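Local coordinates for integral membrane indolylacetylinositol arabinosyltransferase EmbC (Mycolicibacterium smegmatis, PDB 7BVE), which probably polymerises arabinose into the arabinan of the mycobacterial cell wall, working as an integral membrane glycosyltransferase that is here bound to ethambutol, at residues A[88-93]-A[187-192]; A[136-141]-A[152-157]; A[614-619]-A[649-654]; A[618-623]-A[639-644]. All blocks are in the same frame, centred on the assembly; numbering follows the deposited sequence.

The four contacts fall into two distant pairs. Contacts 1 and 2 both lie in the concanavalin-like domain, with centres 19 Å apart. Contact 2 is nested within the chain loop that contact 1 closes, yet their nearest atoms stay about 5 Å apart. Contacts 3 and 4 belong to the GT-C membrane region and start from the same helix, 602-619, sharing L618 and S619. Their centres are 10 Å apart, and they meet where L651 CD1 packs on F620 CD2 at 3.9 Å; both also touch a second subunit. Between the pairs the separation is large, 71 Å from centre to centre for contacts 1 and 3. None of the four contributes a residue to the ethambutol pocket.

Contact 1: A[88-93]-A[187-192]; sequences RSVLLS and FTDLSG
R88 and D189 form the polar end of this contact, where strand 90-93 and its approach meet the loop between strands 171-175 and 201-203. The R88 chain is extended as far as NE, and its NH2 donates to the backbone O of D189 from the guanidinium edge; the modelled separation of 2.5 Å is too short to be taken literally at this resolution. The D189 carboxylate turns the other way, leaving R88 NH2 6.0 Å from D189 OD1, so the two charges do not pair directly. Its OD2 instead accepts a weak bond from V90 N at 3.5 Å, has V90 CG2 3.3 Å away, and forms a salt bridge with K97.

Two further hydrogen bonds follow toward S93. T188 holds OG1 anti to its own N (chi1 -176°) and donates to L91 O over 2.9 Å, approaching well above the carbonyl plane, 54° out of it. Beyond it F187 N donates to S93 O at 3.2 Å, while S93 OG is taken by V95 O and L107 O.

The apolar part is small: L91 CD1 and L190 CD1 meet at 3.7 Å as their side chains cross.

Strand 90-93, broken by a corner at L91, is at the edge of a four-stranded antiparallel sheet within this chain, in the concanavalin-like domain, and pairs with strand 107-112. The clearest ties to the loop are T188 OG1 to L91 O and F187 N to S93 O, both ending on strand carbonyls; the R88 bond is doubtful in length and the V90 bond weak, and the charge of D189 is met by K97 rather than R88.

Contact 2: A[136-141]-A[152-157]; sequences PDCRYL and GEFVGL
C138 and F154 meet beside the start of a beta hairpin, strands 140-145 and 149-155, within the concanavalin-like domain. Walking in from D137, the first touch is its CB against G156 O at 3.8 Å. C138 follows with positive phi, its CA only 4.1 Å from G156 CA. G156, also at positive phi, permits this approach because it lacks a CB, which would run into C138 N. With SG anti to the backbone N (chi1 -172°), the sulfur comes to the edge of the F154 ring, 3.5 Å from CD1, a sulfur-aromatic contact. C138 CB also packs on L157 CD2.

R139 contributes through its main chain: its N donates to V155 O in a bent bond, 130° at the hydrogen. Y140 O accepts a weak bond from V155 N at 3.5 Å, and Y140 CB rests on V155 CG2, with V155 CB near the ring edge. With one bond bent and the other weak, the strand pairing here is only loosely defined.

L141 points to the face that carries F154, whose ring also packs on V126, A128 and V133. The two side chains lie side by side, and L141 CD1 sits over the F154 ring as a CH-pi contact, 3.8 Å from its centroid and 21° off the ring normal.

Contact 3: A[614-619]-A[649-654]; sequences FVTALS and TMLLGL
F614 and L652 both carry CG anti to the backbone N, with chi1 at -180° and -175°, and these torsions lay the two side chains side by side, pointing the same way. L652 CD1 arrives near the plane of the phenyl ring, at its edge, 4.2 Å from F614 CD1. L651 has the other common torsion, CG anti to its carbonyl carbon, which carries CD1 along helix 614-619 toward T616. There it lies 3.9 Å from T616 CG2 and 3.7 Å from T616 O, the two side chains crossing one another.

Between these two touches lies the tightest approach. A617 CB faces L651 CB at 3.6 Å, and their CA atoms are 5.0 Å apart. A methyl group at A617 leaves the main chains close, which is in keeping with the short distance of 8.2 Å between the axes of the segments. The segments run nearly antiparallel, at 167°, as parts of helices 602-619 and 647-668, both segments lying in predicted transmembrane spans; a long loop joins the two helices in the GT-C membrane region of the arabinosyltransferase.

The side-chain to side-chain touches between the segments are all carbon contacts. Just before 649-654, T648 OG1 donates to A617 O, a polar link from helix 647-668 to helix 602-619. T616 OG1 bonds to V612 O one turn back. Helix 517-539 covers another face through F521, which touches T616. M566 of a neighbouring subunit packs on F614, and W498 of that same subunit reaches both A617 and L652.

Contact 4: A[618-623]-A[639-644]; sequences LSFATV and SFPEFK
F640 and V623 bring the two main chains closest, with CA atoms 5.1 Å apart, while F620 and P641 stand 6.9 Å apart at the next point of approach. F620 is the first residue to leave helical geometry after helix 602-619, its psi moving to 16°. T622 and V623 then run extended, as do F640 and P641 opposite them.

The F640 ring turns one face to the A621-T622 peptide: A621 C lies 3.8 Å above the ring plane, offset toward the rim, and T622 N is over the same face. Within 618-623, then, what this face meets is main chain. F640 CZ also reaches A621 O at 3.4 Å. The segments are the end of helix 602-619 with the first loop residues, and a later part of the same loop, which leads on to helix 647-668 in the membrane region of the GT-C family; the contact folds that loop back on itself.

P641 CD lies against T622 O (3.2 Å). P641 CG meets the edge of the F620 ring at 4.0 Å from CD1. At the other end V623 CG1 packs on the S639 backbone, 3.6 Å from its N. T622 OG1 bonds to G515 O, and F499 of a neighbouring subunit packs on A621.

Contact 1: A[88-93]-A[187-192]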
# COMPACT_ATOMS: atom_id res chain seq x y z
N ARG A 88 46.84 14.84 23.55
CA ARG A 88 46.25 13.77 24.35
C ARG A 88 45.03 14.32 25.08
O ARG A 88 45.17 15.04 26.06
CB ARG A 88 47.28 13.24 25.34
CG ARG A 88 48.49 12.65 24.66
CD ARG A 88 49.50 12.15 25.66
NE ARG A 88 50.69 11.65 24.99
CZ ARG A 88 50.84 10.39 24.58
NH1 ARG A 88 51.96 10.03 23.97
NH2 ARG A 88 49.88 9.50 24.78
N SER A 89 43.84 13.98 24.60
CA SER A 89 42.63 14.56 25.18
C SER A 89 41.99 13.65 26.22
O SER A 89 41.79 14.05 27.37
CB SER A 89 41.63 14.91 24.08
OG SER A 89 42.11 15.98 23.29
N VAL A 90 41.66 12.42 25.84
CA VAL A 90 40.88 11.57 26.73
C VAL A 90 41.79 10.88 27.74
O VAL A 90 42.92 10.48 27.43
CB VAL A 90 40.02 10.57 25.93
CG1 VAL A 90 39.07 11.30 25.02
CG2 VAL A 90 40.86 9.60 25.14
N LEU A 91 41.31 10.80 28.97
CA LEU A 91 41.94 10.02 30.02
C LEU A 91 41.44 8.59 30.02
O LEU A 91 42.21 7.67 30.32
CB LEU A 91 41.66 10.66 31.38
CG LEU A 91 42.22 10.03 32.66
CD1 LEU A 91 43.70 10.10 32.67
CD2 LEU A 91 41.66 10.73 33.86
N LEU A 92 40.17 8.39 29.66
CA LEU A 92 39.52 7.10 29.68
C LEU A 92 38.26 7.23 28.84
O LEU A 92 37.70 8.31 28.72
CB LEU A 92 39.19 6.68 31.11
CG LEU A 92 38.76 5.27 31.47
CD1 LEU A 92 39.32 5.00 32.83
CD2 LEU A 92 37.26 5.14 31.49
N SER A 93 37.84 6.12 28.25
CA SER A 93 36.70 6.12 27.35
C SER A 93 36.18 4.70 27.24
O SER A 93 36.87 3.74 27.60
CB SER A 93 37.08 6.65 25.98
OG SER A 93 35.98 6.59 25.09
N PHE A 187 39.42 2.59 26.01
CA PHE A 187 40.46 3.27 25.26
C PHE A 187 41.01 4.42 26.08
O PHE A 187 40.35 4.94 26.98
CB PHE A 187 39.90 3.78 23.94
CG PHE A 187 39.27 2.72 23.11
CD1 PHE A 187 40.03 1.81 22.42
CD2 PHE A 187 37.90 2.64 23.00
CE1 PHE A 187 39.45 0.83 21.68
CE2 PHE A 187 37.32 1.67 22.25
CZ PHE A 187 38.08 0.77 21.59
N THR A 188 42.24 4.83 25.76
CA THR A 188 42.92 5.88 26.51
C THR A 188 43.94 6.54 25.61
O THR A 188 44.17 6.11 24.47
CB THR A 188 43.58 5.32 27.77
OG1 THR A 188 44.15 6.40 28.51
CG2 THR A 188 44.66 4.36 27.40
N ASP A 189 44.57 7.61 26.12
CA ASP A 189 45.63 8.31 25.40
C ASP A 189 46.90 8.47 26.22
O ASP A 189 47.69 9.36 25.93
CB ASP A 189 45.19 9.70 24.93
CG ASP A 189 44.25 9.65 23.75
OD1 ASP A 189 44.23 8.62 23.05
OD2 ASP A 189 43.57 10.66 23.49
N LEU A 190 47.12 7.64 27.23
CA LEU A 190 48.35 7.70 28.00
C LEU A 190 49.21 6.49 27.68
O LEU A 190 48.79 5.56 27.00
CB LEU A 190 48.05 7.79 29.49
CG LEU A 190 47.23 9.00 29.93
CD1 LEU A 190 47.01 8.94 31.41
CD2 LEU A 190 47.93 10.27 29.55
N SER A 191 50.45 6.50 28.18
CA SER A 191 51.38 5.44 27.84
C SER A 191 52.26 4.93 28.98
O SER A 191 53.00 3.97 28.76
CB SER A 191 52.30 5.91 26.70
OG SER A 191 53.14 6.96 27.13
N GLY A 192 52.19 5.50 30.17
CA GLY A 192 53.10 5.14 31.22
C GLY A 192 52.73 3.87 31.96
O GLY A 192 51.88 3.09 31.52

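Contact 2: A[136-141]-A[152-157]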
# COMPACT_ATOMS: atom_id res chain seq x y z
N PRO A 136 46.78 19.07 45.91
CA PRO A 136 46.93 17.91 46.81
C PRO A 136 45.62 17.32 47.33
O PRO A 136 45.65 16.28 47.99
CB PRO A 136 47.79 18.47 47.96
CG PRO A 136 47.65 19.94 47.87
CD PRO A 136 47.53 20.23 46.42
N ASP A 137 44.48 17.95 47.06
CA ASP A 137 43.17 17.37 47.32
C ASP A 137 42.73 16.57 46.09
O ASP A 137 43.56 16.21 45.25
CB ASP A 137 42.17 18.47 47.69
CG ASP A 137 42.47 19.08 49.03
OD1 ASP A 137 43.06 18.38 49.88
OD2 ASP A 137 42.11 20.26 49.25
N CYS A 138 41.44 16.25 46.01
CA CYS A 138 40.80 15.52 44.91
C CYS A 138 41.40 14.12 44.76
O CYS A 138 42.00 13.77 43.76
CB CYS A 138 40.88 16.30 43.60
SG CYS A 138 39.93 15.61 42.24
N ARG A 139 41.22 13.32 45.80
CA ARG A 139 41.88 12.02 45.88
C ARG A 139 41.29 10.97 44.95
O ARG A 139 41.94 9.94 44.73
CB ARG A 139 41.85 11.52 47.32
CG ARG A 139 42.68 12.38 48.26
CD ARG A 139 42.77 11.74 49.62
NE ARG A 139 41.47 11.64 50.26
CZ ARG A 139 40.93 12.61 51.00
NH1 ARG A 139 41.58 13.75 51.18
NH2 ARG A 139 39.73 12.44 51.55
N TYR A 140 40.10 11.18 44.40
CA TYR A 140 39.49 10.16 43.56
C TYR A 140 38.66 10.83 42.48
O TYR A 140 38.49 12.05 42.46
CB TYR A 140 38.60 9.20 44.37
CG TYR A 140 39.34 8.33 45.35
CD1 TYR A 140 40.04 7.22 44.93
CD2 TYR A 140 39.32 8.63 46.71
CE1 TYR A 140 40.71 6.42 45.83
CE2 TYR A 140 39.99 7.84 47.61
CZ TYR A 140 40.68 6.74 47.17
OH TYR A 140 41.35 5.94 48.07
N LEU A 141 38.17 10.01 41.56
CA LEU A 141 37.19 10.37 40.55
C LEU A 141 36.16 9.25 40.47
O LEU A 141 36.00 8.58 39.44
CB LEU A 141 37.87 10.70 39.22
CG LEU A 141 37.09 11.16 37.98
CD1 LEU A 141 36.12 12.23 38.33
CD2 LEU A 141 38.05 11.65 36.92
N GLY A 152 28.76 10.73 39.50
CA GLY A 152 30.18 10.99 39.58
C GLY A 152 30.52 11.88 40.76
O GLY A 152 29.67 12.59 41.28
N GLU A 153 31.78 11.82 41.18
CA GLU A 153 32.20 12.57 42.36
C GLU A 153 33.70 12.82 42.43
O GLU A 153 34.48 11.86 42.46
CB GLU A 153 31.78 11.84 43.63
CG GLU A 153 32.19 12.58 44.89
CD GLU A 153 31.75 11.88 46.15
OE1 GLU A 153 31.13 10.80 46.05
OE2 GLU A 153 32.03 12.40 47.25
N PHE A 154 34.12 14.08 42.49
CA PHE A 154 35.51 14.44 42.79
C PHE A 154 35.66 14.41 44.31
O PHE A 154 35.18 15.30 45.01
CB PHE A 154 35.85 15.81 42.23
CG PHE A 154 35.99 15.87 40.74
CD1 PHE A 154 37.18 15.51 40.12
CD2 PHE A 154 34.94 16.29 39.95
CE1 PHE A 154 37.32 15.58 38.75
CE2 PHE A 154 35.07 16.35 38.57
CZ PHE A 154 36.27 15.99 37.98
N VAL A 155 36.35 13.39 44.82
CA VAL A 155 36.43 13.16 46.25
C VAL A 155 37.58 13.98 46.82
O VAL A 155 38.74 13.59 46.69
CB VAL A 155 36.60 11.67 46.57
CG1 VAL A 155 36.63 11.44 48.07
CG2 VAL A 155 35.50 10.86 45.92
N GLY A 156 37.27 15.09 47.47
CA GLY A 156 38.29 15.90 48.09
C GLY A 156 38.07 17.40 48.00
O GLY A 156 38.58 18.14 48.84
N LEU A 157 37.32 17.86 47.01
CA LEU A 157 37.12 19.29 46.81
C LEU A 157 35.63 19.62 46.74
O LEU A 157 34.78 18.75 46.53
CB LEU A 157 37.86 19.79 45.56
CG LEU A 157 37.62 19.26 44.15
CD1 LEU A 157 36.55 20.02 43.41
CD2 LEU A 157 38.91 19.35 43.38

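Contact 3: A[614-619]-A[649-654]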
# COMPACT_ATOMS: atom_id res chain seq x y z
N PHE A 614 -9.45 -15.98 -15.90
CA PHE A 614 -9.38 -14.65 -15.30
C PHE A 614 -8.30 -14.56 -14.23
O PHE A 614 -7.56 -13.58 -14.17
CB PHE A 614 -10.73 -14.24 -14.73
CG PHE A 614 -10.72 -12.88 -14.12
CD1 PHE A 614 -10.64 -11.75 -14.91
CD2 PHE A 614 -10.79 -12.72 -12.74
CE1 PHE A 614 -10.62 -10.50 -14.35
CE2 PHE A 614 -10.77 -11.47 -12.18
CZ PHE A 614 -10.69 -10.36 -12.98
N VAL A 615 -8.20 -15.58 -13.36
CA VAL A 615 -7.13 -15.50 -12.35
C VAL A 615 -5.76 -15.74 -12.98
O VAL A 615 -4.74 -15.22 -12.48
CB VAL A 615 -7.39 -16.45 -11.16
CG1 VAL A 615 -8.68 -16.10 -10.47
CG2 VAL A 615 -7.38 -17.89 -11.58
N THR A 616 -5.70 -16.46 -14.10
CA THR A 616 -4.43 -16.59 -14.81
C THR A 616 -4.04 -15.28 -15.48
O THR A 616 -2.85 -14.95 -15.54
CB THR A 616 -4.53 -17.73 -15.81
OG1 THR A 616 -4.99 -18.90 -15.13
CG2 THR A 616 -3.18 -18.05 -16.39
N ALA A 617 -5.02 -14.52 -15.97
CA ALA A 617 -4.76 -13.18 -16.48
C ALA A 617 -4.28 -12.24 -15.38
O ALA A 617 -3.41 -11.40 -15.60
CB ALA A 617 -6.01 -12.60 -17.12
N LEU A 618 -4.86 -12.37 -14.19
CA LEU A 618 -4.48 -11.49 -13.09
C LEU A 618 -3.10 -11.83 -12.54
O LEU A 618 -2.44 -10.96 -11.96
CB LEU A 618 -5.55 -11.57 -11.99
CG LEU A 618 -5.48 -10.65 -10.78
CD1 LEU A 618 -5.54 -9.22 -11.22
CD2 LEU A 618 -6.62 -10.97 -9.86
N SER A 619 -2.64 -13.06 -12.74
CA SER A 619 -1.30 -13.44 -12.27
C SER A 619 -0.18 -12.79 -13.07
O SER A 619 0.84 -12.43 -12.50
CB SER A 619 -1.15 -14.95 -12.33
OG SER A 619 -2.12 -15.57 -11.51
N THR A 649 -3.53 -9.19 -21.35
CA THR A 649 -4.62 -8.75 -22.21
C THR A 649 -5.13 -9.89 -23.09
O THR A 649 -6.34 -9.99 -23.35
CB THR A 649 -4.17 -7.58 -23.08
OG1 THR A 649 -3.15 -8.03 -23.97
CG2 THR A 649 -3.61 -6.48 -22.22
N MET A 650 -4.23 -10.77 -23.53
CA MET A 650 -4.63 -11.94 -24.29
C MET A 650 -5.47 -12.89 -23.45
O MET A 650 -6.50 -13.41 -23.91
CB MET A 650 -3.39 -12.66 -24.81
CG MET A 650 -2.55 -11.85 -25.77
SD MET A 650 -1.03 -12.73 -26.18
CE MET A 650 -0.17 -11.52 -27.17
N LEU A 651 -5.07 -13.11 -22.20
CA LEU A 651 -5.84 -13.99 -21.34
C LEU A 651 -7.16 -13.35 -20.91
O LEU A 651 -8.16 -14.07 -20.73
CB LEU A 651 -5.00 -14.40 -20.13
CG LEU A 651 -3.84 -15.35 -20.41
CD1 LEU A 651 -2.92 -15.40 -19.23
CD2 LEU A 651 -4.38 -16.74 -20.69
N LEU A 652 -7.21 -12.02 -20.78
CA LEU A 652 -8.48 -11.35 -20.51
C LEU A 652 -9.44 -11.46 -21.69
O LEU A 652 -10.65 -11.65 -21.51
CB LEU A 652 -8.24 -9.89 -20.16
CG LEU A 652 -9.46 -9.09 -19.72
CD1 LEU A 652 -9.96 -9.60 -18.40
CD2 LEU A 652 -9.14 -7.62 -19.65
N GLY A 653 -8.91 -11.36 -22.92
CA GLY A 653 -9.75 -11.55 -24.09
C GLY A 653 -10.30 -12.96 -24.20
O GLY A 653 -11.46 -13.16 -24.56
N LEU A 654 -9.47 -13.96 -23.86
CA LEU A 654 -9.96 -15.34 -23.85
C LEU A 654 -11.00 -15.56 -22.75
O LEU A 654 -11.94 -16.35 -22.94
CB LEU A 654 -8.79 -16.30 -23.67
CG LEU A 654 -7.82 -16.41 -24.84
CD1 LEU A 654 -6.64 -17.25 -24.45
CD2 LEU A 654 -8.53 -17.02 -26.02

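Contact 4: A[618-623]-A[639-644]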
# COMPACT_ATOMS: atom_id res chain seq x y z
N LEU A 618 -4.86 -12.37 -14.19
CA LEU A 618 -4.48 -11.49 -13.09
C LEU A 618 -3.10 -11.83 -12.54
O LEU A 618 -2.44 -10.96 -11.96
CB LEU A 618 -5.55 -11.57 -11.99
CG LEU A 618 -5.48 -10.65 -10.78
CD1 LEU A 618 -5.54 -9.22 -11.22
CD2 LEU A 618 -6.62 -10.97 -9.86
N SER A 619 -2.64 -13.06 -12.74
CA SER A 619 -1.30 -13.44 -12.27
C SER A 619 -0.18 -12.79 -13.07
O SER A 619 0.84 -12.43 -12.50
CB SER A 619 -1.15 -14.95 -12.33
OG SER A 619 -2.12 -15.57 -11.51
N PHE A 620 -0.34 -12.65 -14.39
CA PHE A 620 0.71 -12.16 -15.28
C PHE A 620 0.83 -10.64 -15.32
O PHE A 620 1.49 -10.12 -16.23
CB PHE A 620 0.51 -12.67 -16.69
CG PHE A 620 1.01 -14.05 -16.91
CD1 PHE A 620 2.36 -14.27 -17.14
CD2 PHE A 620 0.16 -15.13 -16.91
CE1 PHE A 620 2.85 -15.52 -17.34
CE2 PHE A 620 0.65 -16.40 -17.12
CZ PHE A 620 2.00 -16.59 -17.33
N ALA A 621 0.23 -9.93 -14.38
CA ALA A 621 0.25 -8.47 -14.38
C ALA A 621 1.38 -7.93 -13.52
O ALA A 621 1.23 -6.90 -12.87
CB ALA A 621 -1.09 -7.92 -13.92
N THR A 622 2.51 -8.63 -13.49
CA THR A 622 3.64 -8.27 -12.65
C THR A 622 4.91 -8.74 -13.35
O THR A 622 4.89 -9.10 -14.52
CB THR A 622 3.46 -8.87 -11.26
OG1 THR A 622 4.57 -8.52 -10.43
CG2 THR A 622 3.32 -10.36 -11.34
N VAL A 623 6.02 -8.75 -12.62
CA VAL A 623 7.32 -9.11 -13.17
C VAL A 623 7.65 -10.56 -12.84
O VAL A 623 7.05 -11.18 -11.96
CB VAL A 623 8.42 -8.17 -12.64
CG1 VAL A 623 8.19 -6.78 -13.13
CG2 VAL A 623 8.42 -8.18 -11.14
N SER A 639 10.19 -6.48 -16.13
CA SER A 639 9.12 -5.94 -16.95
C SER A 639 8.01 -6.98 -17.03
O SER A 639 8.17 -8.11 -16.58
CB SER A 639 9.63 -5.55 -18.33
OG SER A 639 10.11 -6.68 -19.03
N PHE A 640 6.88 -6.58 -17.60
CA PHE A 640 5.76 -7.51 -17.70
C PHE A 640 6.02 -8.49 -18.84
O PHE A 640 6.62 -8.12 -19.85
CB PHE A 640 4.43 -6.80 -17.98
CG PHE A 640 3.87 -5.99 -16.83
CD1 PHE A 640 4.56 -5.82 -15.64
CD2 PHE A 640 2.59 -5.48 -16.93
CE1 PHE A 640 4.01 -5.08 -14.62
CE2 PHE A 640 2.04 -4.76 -15.90
CZ PHE A 640 2.75 -4.56 -14.74
N PRO A 641 5.60 -9.75 -18.70
CA PRO A 641 5.74 -10.70 -19.81
C PRO A 641 4.86 -10.32 -20.99
O PRO A 641 3.67 -10.06 -20.84
CB PRO A 641 5.30 -12.02 -19.18
CG PRO A 641 5.54 -11.85 -17.75
CD PRO A 641 5.22 -10.43 -17.45
N GLU A 642 5.47 -10.29 -22.17
CA GLU A 642 4.76 -9.95 -23.39
C GLU A 642 5.53 -10.49 -24.58
O GLU A 642 6.75 -10.61 -24.54
CB GLU A 642 4.58 -8.43 -23.53
CG GLU A 642 5.84 -7.63 -23.72
CD GLU A 642 5.55 -6.15 -23.80
OE1 GLU A 642 4.38 -5.76 -23.64
OE2 GLU A 642 6.50 -5.37 -24.04
N PHE A 643 4.79 -10.83 -25.63
CA PHE A 643 5.40 -11.10 -26.93
C PHE A 643 5.26 -9.93 -27.88
O PHE A 643 6.27 -9.41 -28.37
CB PHE A 643 4.80 -12.36 -27.56
CG PHE A 643 5.45 -12.74 -28.85
CD1 PHE A 643 6.72 -13.29 -28.86
CD2 PHE A 643 4.81 -12.54 -30.06
CE1 PHE A 643 7.34 -13.63 -30.04
CE2 PHE A 643 5.42 -12.88 -31.25
CZ PHE A 643 6.69 -13.43 -31.24
N LYS A 644 4.04 -9.51 -28.16
CA LYS A 644 3.79 -8.23 -28.81
C LYS A 644 2.76 -7.38 -28.09
O LYS A 644 2.81 -6.15 -28.23
CB LYS A 644 3.32 -8.43 -30.26
CG LYS A 644 4.32 -9.09 -31.18
CD LYS A 644 5.53 -8.19 -31.42
CE LYS A 644 6.51 -8.85 -32.38
NZ LYS A 644 7.74 -8.03 -32.56